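PDB 3F6A: hydrolase, NUDIX family from Clostridium perfringens ATCC 13124, which probably hydrolyses a nucleoside diphosphate linked to another moiety, as many members of the NUDIX family do, though its own substrate is not established. Local coordinates for residues 7-12 / 45-50. Residues are numbered along the deposited sequence; the frame is centred on the assembly and turned at random.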
loop_
_atom_site.group_PDB
_atom_site.type_symbol
_atom_site.label_atom_id
_atom_site.label_comp_id
_atom_site.label_asym_id
_atom_site.label_seq_id
_atom_site.Cartn_x
_atom_site.Cartn_y
_atom_site.Cartn_z
ATOM N N PHE A 7 2.047 -8.394 -8.400
ATOM C CA PHE A 7 1.220 -7.823 -7.343
ATOM C C PHE A 7 0.035 -8.707 -6.999
ATOM O O PHE A 7 -0.715 -9.135 -7.881
ATOM C CB PHE A 7 0.735 -6.437 -7.775
ATOM C CG PHE A 7 1.844 -5.430 -7.923
ATOM C CD1 PHE A 7 2.200 -4.604 -6.863
ATOM C CD2 PHE A 7 2.553 -5.328 -9.116
ATOM C CE1 PHE A 7 3.253 -3.693 -6.988
ATOM C CE2 PHE A 7 3.605 -4.424 -9.250
ATOM C CZ PHE A 7 3.953 -3.604 -8.188
ATOM N N THR A 8 -0.128 -8.972 -5.707
ATOM C CA THR A 8 -1.213 -9.801 -5.213
ATOM C C THR A 8 -1.855 -9.121 -4.005
ATOM O O THR A 8 -1.339 -8.123 -3.498
ATOM C CB THR A 8 -0.689 -11.179 -4.752
ATOM O OG1 THR A 8 0.093 -11.018 -3.560
ATOM C CG2 THR A 8 0.184 -11.815 -5.827
ATOM N N VAL A 9 -2.977 -9.667 -3.544
ATOM C CA VAL A 9 -3.651 -9.131 -2.370
ATOM C C VAL A 9 -3.965 -10.265 -1.404
ATOM O O VAL A 9 -4.005 -11.434 -1.791
ATOM C CB VAL A 9 -4.974 -8.393 -2.728
ATOM C CG1 VAL A 9 -4.685 -7.241 -3.668
ATOM C CG2 VAL A 9 -5.989 -9.364 -3.343
ATOM N N SER A 10 -4.166 -9.909 -0.142
ATOM C CA SER A 10 -4.510 -10.863 0.906
ATOM C C SER A 10 -5.591 -10.184 1.727
ATOM O O SER A 10 -5.562 -8.968 1.902
ATOM C CB SER A 10 -3.304 -11.165 1.809
ATOM O OG SER A 10 -2.378 -12.009 1.155
ATOM N N VAL A 11 -6.542 -10.964 2.224
ATOM C CA VAL A 11 -7.624 -10.410 3.020
ATOM C C VAL A 11 -7.915 -11.271 4.235
ATOM O O VAL A 11 -8.185 -12.461 4.107
ATOM C CB VAL A 11 -8.940 -10.318 2.224
ATOM C CG1 VAL A 11 -9.861 -9.303 2.878
ATOM C CG2 VAL A 11 -8.660 -9.965 0.785
ATOM N N PHE A 12 -7.859 -10.655 5.406
ATOM C CA PHE A 12 -8.160 -11.327 6.649
ATOM C C PHE A 12 -9.576 -10.890 6.973
ATOM O O PHE A 12 -9.827 -9.722 7.259
ATOM C CB PHE A 12 -7.171 -10.890 7.727
ATOM C CG PHE A 12 -5.816 -11.524 7.584
ATOM C CD1 PHE A 12 -5.536 -12.735 8.208
ATOM C CD2 PHE A 12 -4.834 -10.932 6.794
ATOM C CE1 PHE A 12 -4.297 -13.347 8.052
ATOM C CE2 PHE A 12 -3.585 -11.542 6.631
ATOM C CZ PHE A 12 -3.316 -12.747 7.256
ATOM N N GLU A 45 -10.621 -4.051 -5.323
ATOM C CA GLU A 45 -11.644 -4.800 -6.046
ATOM C C GLU A 45 -11.209 -6.256 -6.081
ATOM O O GLU A 45 -12.040 -7.158 -6.042
ATOM C CB GLU A 45 -11.808 -4.251 -7.464
ATOM C CG GLU A 45 -12.230 -2.787 -7.480
ATOM C CD GLU A 45 -12.390 -2.221 -8.878
ATOM O OE1 GLU A 45 -11.521 -2.493 -9.737
ATOM O OE2 GLU A 45 -13.378 -1.486 -9.114
ATOM N N ALA A 46 -9.893 -6.473 -6.129
ATOM C CA ALA A 46 -9.335 -7.821 -6.143
ATOM C C ALA A 46 -9.653 -8.528 -4.828
ATOM O O ALA A 46 -9.912 -9.735 -4.813
ATOM C CB ALA A 46 -7.823 -7.769 -6.359
ATOM N N CYS A 47 -9.635 -7.781 -3.724
ATOM C CA CYS A 47 -9.943 -8.367 -2.419
ATOM C C CYS A 47 -11.402 -8.795 -2.411
ATOM O O CYS A 47 -11.738 -9.906 -1.987
ATOM C CB CYS A 47 -9.716 -7.353 -1.297
ATOM S SG CYS A 47 -7.981 -6.993 -0.945
ATOM N N ILE A 48 -12.264 -7.896 -2.880
ATOM C CA ILE A 48 -13.692 -8.164 -2.942
ATOM C C ILE A 48 -13.994 -9.400 -3.784
ATOM O O ILE A 48 -14.742 -10.269 -3.348
ATOM C CB ILE A 48 -14.464 -6.946 -3.510
ATOM C CG1 ILE A 48 -14.408 -5.791 -2.508
ATOM C CG2 ILE A 48 -15.916 -7.322 -3.810
ATOM C CD1 ILE A 48 -15.226 -4.580 -2.913
ATOM N N ARG A 49 -13.422 -9.496 -4.982
ATOM C CA ARG A 49 -13.699 -10.664 -5.817
ATOM C C ARG A 49 -13.122 -11.954 -5.247
ATOM O O ARG A 49 -13.787 -12.994 -5.262
ATOM C CB ARG A 49 -13.194 -10.461 -7.250
ATOM C CG ARG A 49 -11.800 -9.909 -7.379
ATOM C CD ARG A 49 -11.351 -9.996 -8.834
ATOM N NE ARG A 49 -10.927 -11.342 -9.164
ATOM C CZ ARG A 49 -9.671 -11.762 -9.083
ATOM N NH1 ARG A 49 -8.706 -10.931 -8.698
ATOM N NH2 ARG A 49 -9.387 -13.023 -9.358
ATOM N N GLU A 50 -11.899 -11.896 -4.728
ATOM C CA GLU A 50 -11.289 -13.093 -4.165
ATOM C C GLU A 50 -12.099 -13.605 -2.981
ATOM O O GLU A 50 -12.224 -14.814 -2.786
ATOM C CB GLU A 50 -9.842 -12.819 -3.752
ATOM C CG GLU A 50 -8.910 -12.597 -4.937
ATOM C CD GLU A 50 -8.669 -13.860 -5.755
ATOM O OE1 GLU A 50 -9.456 -14.825 -5.637
ATOM O OE2 GLU A 50 -7.692 -13.881 -6.530
#
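With chi1 at -72°, the sulfur of C47 lies anti to its own carbonyl carbon and reaches to the strand at V9 and V11, while V11 (chi1 -159°) turns to the cysteine the methyl CG2, which is anti to the carbonyl carbon and beside the backbone N. That methyl meets C47 at two points: V11 CG2 lies 3.5 Å from C47 CB and equally close to C47 SG. Roughly at right angles to this contact, C47 SG comes within 3.8 Å of V9 CB. The slim, polarisable thiol of helix 43-55 thus rests in the notch between two valines on one face of strand 7-15. V9 also spreads toward the preceding helical residue, and its CG2 stands 3.9 Å from A46 CB. Alanine suits this place because a single methyl lets the helix come close, the two segment axes approaching to 8.2 Å at a crossing angle of -58°; beta-branched valines suit an extended strand and offer broad apolar sides. I37 continues the apolar cover over V9 and A46, and Y103 of the adjoining strand touches C47. Residues 35-56 carry the Nudix box, and helix 43-55 is the helix of its loop-helix-loop. R49 forms salt bridges with E41 and E53, and its NH1 also hydrogen-bonds the carbonyl O of H36. No hydrogen bond joins strand to helix here, so dispersion and the exclusion of water pack the helix's apolar side on the sheet, while its acidic residues lie in the motif that in other Nudix enzymes usually supplies the metal-binding glutamates.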